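Local atomic coordinates of iron-regulated ABC transporter siderophore-binding protein SirA (PDB entry 3MWF), a protein that binds the iron-loaded siderophore staphyloferrin B and probably delivers it to an ABC transporter for iron uptake. Residues 215-229 with 254-268. Residues are numbered along the deposited sequence; the frame is centred on the assembly and turned at random.
Sequences IPLMNADHIFVVKSD and LDAVKNNQVSDDLDE
Lys227 NZ is gripped by several carboxylates: Asp265 OD1 at 2.7 Å, met from above its carboxylate plane, in a longer salt bridge Asp264 OD1 at 3.3 Å, and Glu242. A lysine suits this margin because its bent chain can bring one charge to all three. Past the end of the strand, Glu268 OE1 accepts on its anti lone pair from Ser228 OG (2.7 Å), whose side chain lies about 5 Å from the bound staphyloferrin B; a water joins OE1 to Asp229 N.

Between the backbones, parallel pairing runs from Ile223 N to Gln261 O, from Ser263 N to Ile223 O and from Val225 N to Ser263 O. His222 has CG anti to its backbone N (chi1 -162°), which lays the ring under Gln261 O, 3.2 Å above its centre, while NE2 shares a hydrogen bond of 2.8 Å with Ser263 OG at the ring edge. On the other face of the sheet, Ile223 CD1 meets Leu254 CD1 at 3.7 Å, and the small Ala256 lets the helix turn come close to Ile223 CG1. Asn219 suits the helix start by working both ways: OD1 accepts from Asp255 N (2.9 Å), and ND2 donates to Asp255 OD2 from above the carboxylate plane, amide and carboxylate standing 72° apart.

Strands 222-227 and 262-263 form a beta-alpha-beta connection in one lobe of this periplasmic-binding-protein fold. Strand 222-227 lies between strand 163-168 and edge strand 262-263, with Trp251 of helix 249-253 against Val225, Val238 of helix 236-246 against Lys227 and Trp271 of helix 268-273 meeting Phe224.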
ATOM      1  N   ILE A 215     -11.855  18.338   9.030  1.00 13.47           N
ATOM      2  CA  ILE A 215     -12.542  17.055   9.182  1.00 12.44           C
ATOM      3  C   ILE A 215     -13.678  16.820   8.157  1.00 12.67           C
ATOM      4  O   ILE A 215     -13.829  15.701   7.656  1.00 12.19           O
ATOM      5  CB  ILE A 215     -12.981  16.836  10.641  1.00 12.42           C
ATOM      6  CG1 ILE A 215     -11.746  16.402  11.457  1.00 13.63           C
ATOM      7  CG2 ILE A 215     -14.104  15.793  10.717  1.00 12.72           C
ATOM      8  CD1 ILE A 215     -11.952  16.465  12.985  1.00 12.23           C
ATOM      9  N   PRO A 216     -14.450  17.868   7.792  1.00 14.11           N
ATOM     10  CA  PRO A 216     -15.475  17.611   6.777  1.00 13.73           C
ATOM     11  C   PRO A 216     -15.013  16.990   5.463  1.00 13.27           C
ATOM     12  O   PRO A 216     -15.820  16.370   4.778  1.00 13.69           O
ATOM     13  CB  PRO A 216     -16.082  19.006   6.555  1.00 14.91           C
ATOM     14  CG  PRO A 216     -16.002  19.612   7.935  1.00 15.39           C
ATOM     15  CD  PRO A 216     -14.628  19.198   8.411  1.00 14.00           C
ATOM     16  N   LEU A 217     -13.736  17.169   5.095  1.00 12.93           N
ATOM     17  CA  LEU A 217     -13.192  16.546   3.904  1.00 12.24           C
ATOM     18  C   LEU A 217     -13.260  15.007   3.962  1.00 11.14           C
ATOM     19  O   LEU A 217     -13.239  14.343   2.914  1.00 12.69           O
ATOM     20  CB  LEU A 217     -11.754  17.050   3.629  1.00 11.70           C
ATOM     21  CG  LEU A 217     -11.073  16.689   2.301  1.00 12.14           C
ATOM     22  CD1 LEU A 217     -11.890  17.227   1.112  1.00 11.52           C
ATOM     23  CD2 LEU A 217      -9.613  17.236   2.249  1.00 11.84           C
ATOM     24  N   MET A 218     -13.340  14.468   5.179  1.00 11.29           N
ATOM     25  CA  MET A 218     -13.424  13.035   5.413  1.00 12.05           C
ATOM     26  C   MET A 218     -14.812  12.469   5.162  1.00 12.42           C
ATOM     27  O   MET A 218     -15.012  11.248   5.238  1.00 12.23           O
ATOM     28  CB  MET A 218     -13.096  12.761   6.899  1.00 12.18           C
ATOM     29  CG  MET A 218     -11.698  13.210   7.279  1.00 13.16           C
ATOM     30  SD  MET A 218     -11.540  12.983   9.066  1.00 16.46           S
ATOM     31  CE  MET A 218      -9.894  13.624   9.261  1.00 18.65           C
ATOM     32  N   ASN A 219     -15.806  13.336   4.927  1.00 11.87           N
ATOM     33  CA  ASN A 219     -17.185  12.836   4.932  1.00 12.36           C
ATOM     34  C   ASN A 219     -17.409  11.677   3.961  1.00 13.06           C
ATOM     35  O   ASN A 219     -16.904  11.682   2.846  1.00 13.64           O
ATOM     36  CB  ASN A 219     -18.201  13.957   4.647  1.00 12.00           C
ATOM     37  CG  ASN A 219     -19.594  13.573   5.129  1.00 16.10           C
ATOM     38  OD1 ASN A 219     -19.742  12.837   6.130  1.00 16.93           O
ATOM     39  ND2 ASN A 219     -20.619  14.015   4.400  1.00 16.01           N
ATOM     40  N   ALA A 220     -18.175  10.677   4.405  1.00 12.41           N
ATOM     41  CA  ALA A 220     -18.390   9.451   3.672  1.00 13.19           C
ATOM     42  C   ALA A 220     -19.554   8.717   4.314  1.00 13.21           C
ATOM     43  O   ALA A 220     -19.939   9.022   5.451  1.00 14.27           O
ATOM     44  CB  ALA A 220     -17.130   8.574   3.732  1.00 13.00           C
ATOM     45  N   ASP A 221     -20.129   7.775   3.578  1.00 14.89           N
ATOM     46  CA  ASP A 221     -21.119   6.831   4.145  1.00 15.41           C
ATOM     47  C   ASP A 221     -20.503   5.805   5.107  1.00 16.28           C
ATOM     48  O   ASP A 221     -21.167   5.350   6.036  1.00 16.06           O
ATOM     49  CB  ASP A 221     -21.842   6.113   3.028  1.00 16.76           C
ATOM     50  CG  ASP A 221     -22.501   7.083   2.067  1.00 16.57           C
ATOM     51  OD1 ASP A 221     -23.133   8.047   2.541  1.00 18.81           O
ATOM     52  OD2 ASP A 221     -22.332   6.885   0.859  1.00 17.75           O
ATOM     53  N   HIS A 222     -19.242   5.452   4.875  1.00 15.14           N
ATOM     54  CA  HIS A 222     -18.489   4.600   5.795  1.00 15.76           C
ATOM     55  C   HIS A 222     -17.043   5.094   5.878  1.00 15.17           C
ATOM     56  O   HIS A 222     -16.445   5.432   4.844  1.00 15.11           O
ATOM     57  CB  HIS A 222     -18.499   3.148   5.300  1.00 16.65           C
ATOM     58  CG  HIS A 222     -18.132   2.166   6.366  1.00 16.61           C
ATOM     59  ND1 HIS A 222     -19.077   1.440   7.066  1.00 17.58           N
ATOM     60  CD2 HIS A 222     -16.931   1.845   6.902  1.00 16.20           C
ATOM     61  CE1 HIS A 222     -18.469   0.715   7.993  1.00 19.52           C
ATOM     62  NE2 HIS A 222     -17.164   0.936   7.909  1.00 19.69           N
ATOM     63  N   ILE A 223     -16.486   5.069   7.086  1.00 15.05           N
ATOM     64  CA  ILE A 223     -15.125   5.567   7.313  1.00 14.33           C
ATOM     65  C   ILE A 223     -14.289   4.460   7.917  1.00 14.67           C
ATOM     66  O   ILE A 223     -14.720   3.787   8.851  1.00 14.03           O
ATOM     67  CB  ILE A 223     -15.129   6.835   8.217  1.00 14.46           C
ATOM     68  CG1 ILE A 223     -15.775   8.022   7.480  1.00 13.49           C
ATOM     69  CG2 ILE A 223     -13.690   7.180   8.727  1.00 15.26           C
ATOM     70  CD1 ILE A 223     -15.936   9.290   8.352  1.00 12.81           C
ATOM     71  N   PHE A 224     -13.092   4.270   7.364  1.00 14.00           N
ATOM     72  CA  PHE A 224     -12.181   3.233   7.801  1.00 14.36           C
ATOM     73  C   PHE A 224     -11.058   3.924   8.517  1.00 14.48           C
ATOM     74  O   PHE A 224     -10.374   4.764   7.921  1.00 15.49           O
ATOM     75  CB  PHE A 224     -11.680   2.492   6.557  1.00 14.55           C
ATOM     76  CG  PHE A 224     -12.781   1.802   5.806  1.00 15.12           C
ATOM     77  CD1 PHE A 224     -13.259   0.566   6.259  1.00 17.70           C
ATOM     78  CD2 PHE A 224     -13.401   2.405   4.699  1.00 14.26           C
ATOM     79  CE1 PHE A 224     -14.293  -0.070   5.603  1.00 16.73           C
ATOM     80  CE2 PHE A 224     -14.437   1.769   4.012  1.00 17.06           C
ATOM     81  CZ  PHE A 224     -14.890   0.515   4.470  1.00 17.20           C
ATOM     82  N   VAL A 225     -10.873   3.604   9.796  1.00 13.86           N
ATOM     83  CA  VAL A 225      -9.860   4.302  10.597  1.00 14.72           C
ATOM     84  C   VAL A 225      -8.600   3.454  10.807  1.00 15.00           C
ATOM     85  O   VAL A 225      -8.694   2.331  11.304  1.00 15.18           O
ATOM     86  CB  VAL A 225     -10.450   4.718  11.963  1.00 14.05           C
ATOM     87  CG1 VAL A 225      -9.381   5.302  12.881  1.00 16.71           C
ATOM     88  CG2 VAL A 225     -11.562   5.735  11.768  1.00 15.83           C
ATOM     89  N   VAL A 226      -7.438   4.016  10.476  1.00 14.23           N
ATOM     90  CA  VAL A 226      -6.140   3.323  10.635  1.00 14.11           C
ATOM     91  C   VAL A 226      -5.263   4.124  11.578  1.00 14.42           C
ATOM     92  O   VAL A 226      -5.008   5.310  11.344  1.00 14.17           O
ATOM     93  CB  VAL A 226      -5.398   3.167   9.281  1.00 15.11           C
ATOM     94  CG1 VAL A 226      -4.107   2.357   9.465  1.00 14.99           C
ATOM     95  CG2 VAL A 226      -6.261   2.515   8.222  1.00 16.08           C
ATOM     96  N   LYS A 227      -4.818   3.500  12.673  1.00 14.41           N
ATOM     97  CA  LYS A 227      -3.900   4.164  13.608  1.00 13.92           C
ATOM     98  C   LYS A 227      -2.509   3.697  13.192  1.00 14.07           C
ATOM     99  O   LYS A 227      -2.211   2.502  13.269  1.00 15.07           O
ATOM    100  CB  LYS A 227      -4.220   3.731  15.046  1.00 14.98           C
ATOM    101  CG  LYS A 227      -5.435   4.467  15.606  1.00 18.65           C
ATOM    102  CD  LYS A 227      -5.759   4.005  17.034  1.00 27.09           C
ATOM    103  CE  LYS A 227      -6.467   2.668  17.055  1.00 30.18           C
ATOM    104  NZ  LYS A 227      -7.903   2.792  16.597  1.00 35.56           N
ATOM    105  N   SER A 228      -1.682   4.609  12.691  1.00 12.59           N
ATOM    106  CA  SER A 228      -0.388   4.208  12.136  1.00 13.45           C
ATOM    107  C   SER A 228       0.552   5.388  12.039  1.00 13.09           C
ATOM    108  O   SER A 228       0.209   6.420  11.475  1.00 13.61           O
ATOM    109  CB  SER A 228      -0.580   3.576  10.745  1.00 13.17           C
ATOM    110  OG  SER A 228       0.663   3.150  10.184  1.00 13.04           O
ATOM    111  N   ASP A 229       1.726   5.248  12.641  1.00 12.05           N
ATOM    112  CA  ASP A 229       2.810   6.218  12.458  1.00 12.73           C
ATOM    113  C   ASP A 229       4.119   5.506  12.831  1.00 12.50           C
ATOM    114  O   ASP A 229       4.595   5.604  13.993  1.00 13.26           O
ATOM    115  CB  ASP A 229       2.586   7.496  13.299  1.00 13.07           C
ATOM    116  CG  ASP A 229       3.538   8.627  12.938  1.00 15.78           C
ATOM    117  OD1 ASP A 229       4.579   8.369  12.294  1.00 18.18           O
ATOM    118  OD2 ASP A 229       3.296   9.790  13.342  1.00 14.87           O
ATOM    119  N   LEU A 254     -19.894  14.030  10.956  1.00 16.09           N
ATOM    120  CA  LEU A 254     -19.702  13.211   9.772  1.00 15.98           C
ATOM    121  C   LEU A 254     -20.871  12.237   9.618  1.00 16.22           C
ATOM    122  O   LEU A 254     -21.342  11.657  10.614  1.00 17.30           O
ATOM    123  CB  LEU A 254     -18.382  12.420   9.848  1.00 14.86           C
ATOM    124  CG  LEU A 254     -17.110  13.261   9.879  1.00 14.46           C
ATOM    125  CD1 LEU A 254     -15.908  12.396  10.271  1.00 11.31           C
ATOM    126  CD2 LEU A 254     -16.852  13.897   8.513  1.00 16.08           C
ATOM    127  N   ASP A 255     -21.296  12.018   8.380  1.00 16.01           N
ATOM    128  CA  ASP A 255     -22.376  11.070   8.089  1.00 17.14           C
ATOM    129  C   ASP A 255     -22.081   9.681   8.654  1.00 17.37           C
ATOM    130  O   ASP A 255     -22.933   9.076   9.318  1.00 17.59           O
ATOM    131  CB  ASP A 255     -22.613  10.945   6.587  1.00 17.73           C
ATOM    132  CG  ASP A 255     -23.146  12.233   5.957  1.00 19.13           C
ATOM    133  OD1 ASP A 255     -23.562  13.152   6.675  1.00 23.44           O
ATOM    134  OD2 ASP A 255     -23.141  12.317   4.725  1.00 21.04           O
ATOM    135  N   ALA A 256     -20.894   9.143   8.379  1.00 16.18           N
ATOM    136  CA  ALA A 256     -20.623   7.776   8.827  1.00 17.11           C
ATOM    137  C   ALA A 256     -20.631   7.675  10.366  1.00 17.13           C
ATOM    138  O   ALA A 256     -20.988   6.607  10.920  1.00 17.57           O
ATOM    139  CB  ALA A 256     -19.292   7.239   8.243  1.00 16.03           C
ATOM    140  N   VAL A 257     -20.208   8.748  11.034  1.00 17.26           N
ATOM    141  CA  VAL A 257     -20.083   8.780  12.491  1.00 18.64           C
ATOM    142  C   VAL A 257     -21.491   8.775  13.108  1.00 19.97           C
ATOM    143  O   VAL A 257     -21.801   7.923  13.963  1.00 19.76           O
ATOM    144  CB  VAL A 257     -19.245   9.971  12.980  1.00 18.28           C
ATOM    145  CG1 VAL A 257     -19.245  10.078  14.500  1.00 19.12           C
ATOM    146  CG2 VAL A 257     -17.787   9.822  12.515  1.00 17.52           C
ATOM    147  N   LYS A 258     -22.343   9.669  12.600  1.00 20.94           N
ATOM    148  CA  LYS A 258     -23.774   9.712  12.974  1.00 22.44           C
ATOM    149  C   LYS A 258     -24.502   8.400  12.788  1.00 23.39           C
ATOM    150  O   LYS A 258     -25.376   8.042  13.609  1.00 24.00           O
ATOM    151  CB  LYS A 258     -24.490  10.808  12.173  1.00 22.71           C
ATOM    152  CG  LYS A 258     -24.154  12.178  12.673  1.00 24.57           C
ATOM    153  CD  LYS A 258     -25.011  13.239  11.995  1.00 26.22           C
ATOM    154  CE  LYS A 258     -24.745  13.345  10.508  1.00 28.92           C
ATOM    155  NZ  LYS A 258     -25.773  14.221   9.858  1.00 28.56           N
ATOM    156  N   ASN A 259     -24.168   7.679  11.719  1.00 23.17           N
ATOM    157  CA  ASN A 259     -24.847   6.447  11.360  1.00 24.62           C
ATOM    158  C   ASN A 259     -24.179   5.184  11.890  1.00 24.27           C
ATOM    159  O   ASN A 259     -24.539   4.074  11.477  1.00 24.57           O
ATOM    160  CB  ASN A 259     -24.987   6.353   9.844  1.00 25.34           C
ATOM    161  CG  ASN A 259     -25.839   7.477   9.267  1.00 29.67           C
ATOM    162  OD1 ASN A 259     -26.701   8.050   9.963  1.00 34.49           O
ATOM    163  ND2 ASN A 259     -25.593   7.814   8.008  1.00 31.42           N
ATOM    164  N   ASN A 260     -23.196   5.371  12.767  1.00 23.98           N
ATOM    165  CA  ASN A 260     -22.441   4.259  13.344  1.00 24.58           C
ATOM    166  C   ASN A 260     -21.815   3.352  12.270  1.00 23.82           C
ATOM    167  O   ASN A 260     -21.908   2.116  12.321  1.00 24.06           O
ATOM    168  CB  ASN A 260     -23.362   3.455  14.300  1.00 25.45           C
ATOM    169  CG  ASN A 260     -22.597   2.537  15.223  1.00 29.05           C
ATOM    170  OD1 ASN A 260     -21.465   2.825  15.633  1.00 32.53           O
ATOM    171  ND2 ASN A 260     -23.235   1.424  15.587  1.00 33.28           N
ATOM    172  N   GLN A 261     -21.171   3.981  11.281  1.00 21.40           N
ATOM    173  CA  GLN A 261     -20.608   3.270  10.145  1.00 20.98           C
ATOM    174  C   GLN A 261     -19.118   3.570  10.097  1.00 19.17           C
ATOM    175  O   GLN A 261     -18.610   4.028   9.073  1.00 17.64           O
ATOM    176  CB  GLN A 261     -21.239   3.747   8.844  1.00 21.04           C
ATOM    177  CG  GLN A 261     -22.643   3.197   8.593  1.00 24.63           C
ATOM    178  CD  GLN A 261     -22.674   1.688   8.516  1.00 28.19           C
ATOM    179  OE1 GLN A 261     -23.378   1.036   9.289  1.00 33.26           O
ATOM    180  NE2 GLN A 261     -21.897   1.120   7.603  1.00 28.48           N
ATOM    181  N   VAL A 262     -18.440   3.345  11.216  1.00 19.10           N
ATOM    182  CA  VAL A 262     -16.996   3.588  11.294  1.00 18.42           C
ATOM    183  C   VAL A 262     -16.372   2.242  11.625  1.00 19.62           C
ATOM    184  O   VAL A 262     -16.830   1.567  12.563  1.00 19.64           O
ATOM    185  CB  VAL A 262     -16.641   4.661  12.367  1.00 18.60           C
ATOM    186  CG1 VAL A 262     -15.134   4.888  12.448  1.00 18.85           C
ATOM    187  CG2 VAL A 262     -17.305   5.995  12.053  1.00 18.31           C
ATOM    188  N   SER A 263     -15.381   1.828  10.827  1.00 19.13           N
ATOM    189  CA  SER A 263     -14.575   0.645  11.174  1.00 20.26           C
ATOM    190  C   SER A 263     -13.287   1.087  11.815  1.00 20.83           C
ATOM    191  O   SER A 263     -12.467   1.740  11.168  1.00 20.54           O
ATOM    192  CB  SER A 263     -14.274  -0.204   9.948  1.00 19.52           C
ATOM    193  OG  SER A 263     -15.446  -0.733   9.346  1.00 20.03           O
ATOM    194  N   ASP A 264     -13.129   0.736  13.084  1.00 22.40           N
ATOM    195  CA  ASP A 264     -12.053   1.208  13.924  1.00 25.33           C
ATOM    196  C   ASP A 264     -11.019   0.104  14.051  1.00 25.54           C
ATOM    197  O   ASP A 264     -11.282  -1.020  13.676  1.00 25.52           O
ATOM    198  CB  ASP A 264     -12.613   1.521  15.323  1.00 26.55           C
ATOM    199  CG  ASP A 264     -12.058   2.784  15.881  1.00 31.71           C
ATOM    200  OD1 ASP A 264     -10.939   3.178  15.465  1.00 34.11           O
ATOM    201  OD2 ASP A 264     -12.745   3.400  16.743  1.00 37.27           O
ATOM    202  N   ASP A 265      -9.858   0.423  14.606  1.00 27.60           N
ATOM    203  CA  ASP A 265      -8.781  -0.578  14.764  1.00 29.06           C
ATOM    204  C   ASP A 265      -8.640  -1.592  13.616  1.00 27.55           C
ATOM    205  O   ASP A 265      -8.844  -2.796  13.764  1.00 29.82           O
ATOM    206  CB  ASP A 265      -8.898  -1.304  16.094  1.00 30.27           C
ATOM    207  CG  ASP A 265      -7.939  -0.764  17.113  1.00 34.77           C
ATOM    208  OD1 ASP A 265      -8.251   0.307  17.699  1.00 38.77           O
ATOM    209  OD2 ASP A 265      -6.877  -1.396  17.310  1.00 37.39           O
ATOM    210  N   LEU A 266      -8.336  -1.060  12.455  1.00 24.68           N
ATOM    211  CA  LEU A 266      -8.004  -1.870  11.312  1.00 21.55           C
ATOM    212  C   LEU A 266      -6.517  -2.172  11.410  1.00 19.92           C
ATOM    213  O   LEU A 266      -5.784  -1.395  12.006  1.00 20.68           O
ATOM    214  CB  LEU A 266      -8.291  -1.059  10.062  1.00 21.05           C
ATOM    215  CG  LEU A 266      -9.755  -0.641   9.924  1.00 19.85           C
ATOM    216  CD1 LEU A 266      -9.870   0.300   8.747  1.00 20.17           C
ATOM    217  CD2 LEU A 266     -10.625  -1.877   9.717  1.00 20.64           C
ATOM    218  N   ASP A 267      -6.086  -3.277  10.824  1.00 17.25           N
ATOM    219  CA  ASP A 267      -4.671  -3.647  10.868  1.00 15.84           C
ATOM    220  C   ASP A 267      -3.896  -2.742   9.924  1.00 14.64           C
ATOM    221  O   ASP A 267      -4.099  -2.812   8.708  1.00 13.46           O
ATOM    222  CB  ASP A 267      -4.494  -5.099  10.423  1.00 16.14           C
ATOM    223  CG  ASP A 267      -3.158  -5.645  10.814  1.00 20.23           C
ATOM    224  OD1 ASP A 267      -2.108  -4.994  10.567  1.00 21.31           O
ATOM    225  OD2 ASP A 267      -3.137  -6.717  11.428  1.00 24.34           O
ATOM    226  N   GLU A 268      -3.014  -1.915  10.472  1.00 13.43           N
ATOM    227  CA  GLU A 268      -2.200  -1.004   9.623  1.00 12.62           C
ATOM    228  C   GLU A 268      -1.366  -1.733   8.565  1.00 12.71           C
ATOM    229  O   GLU A 268      -1.048  -1.151   7.521  1.00 11.98           O
ATOM    230  CB  GLU A 268      -1.287  -0.104  10.478  1.00 12.06           C
ATOM    231  CG  GLU A 268      -0.242  -0.919  11.295  1.00 11.45           C
ATOM    232  CD  GLU A 268       0.660  -0.069  12.155  1.00 12.44           C
ATOM    233  OE1 GLU A 268       0.971   1.097  11.847  1.00 13.97           O
ATOM    234  OE2 GLU A 268       1.088  -0.589  13.196  1.00 14.96           O
TER
HETATM  235  O   HOH W   1     -21.823  10.722   2.947  1.00 25.13           O
HETATM  236  O   HOH W   2     -23.629   6.112   6.797  1.00 29.44           O
HETATM  237  O   HOH W   3      -5.348   0.829  13.249  1.00 26.04           O
HETATM  238  O   HOH W   4       2.497   2.582  13.463  1.00 16.88           O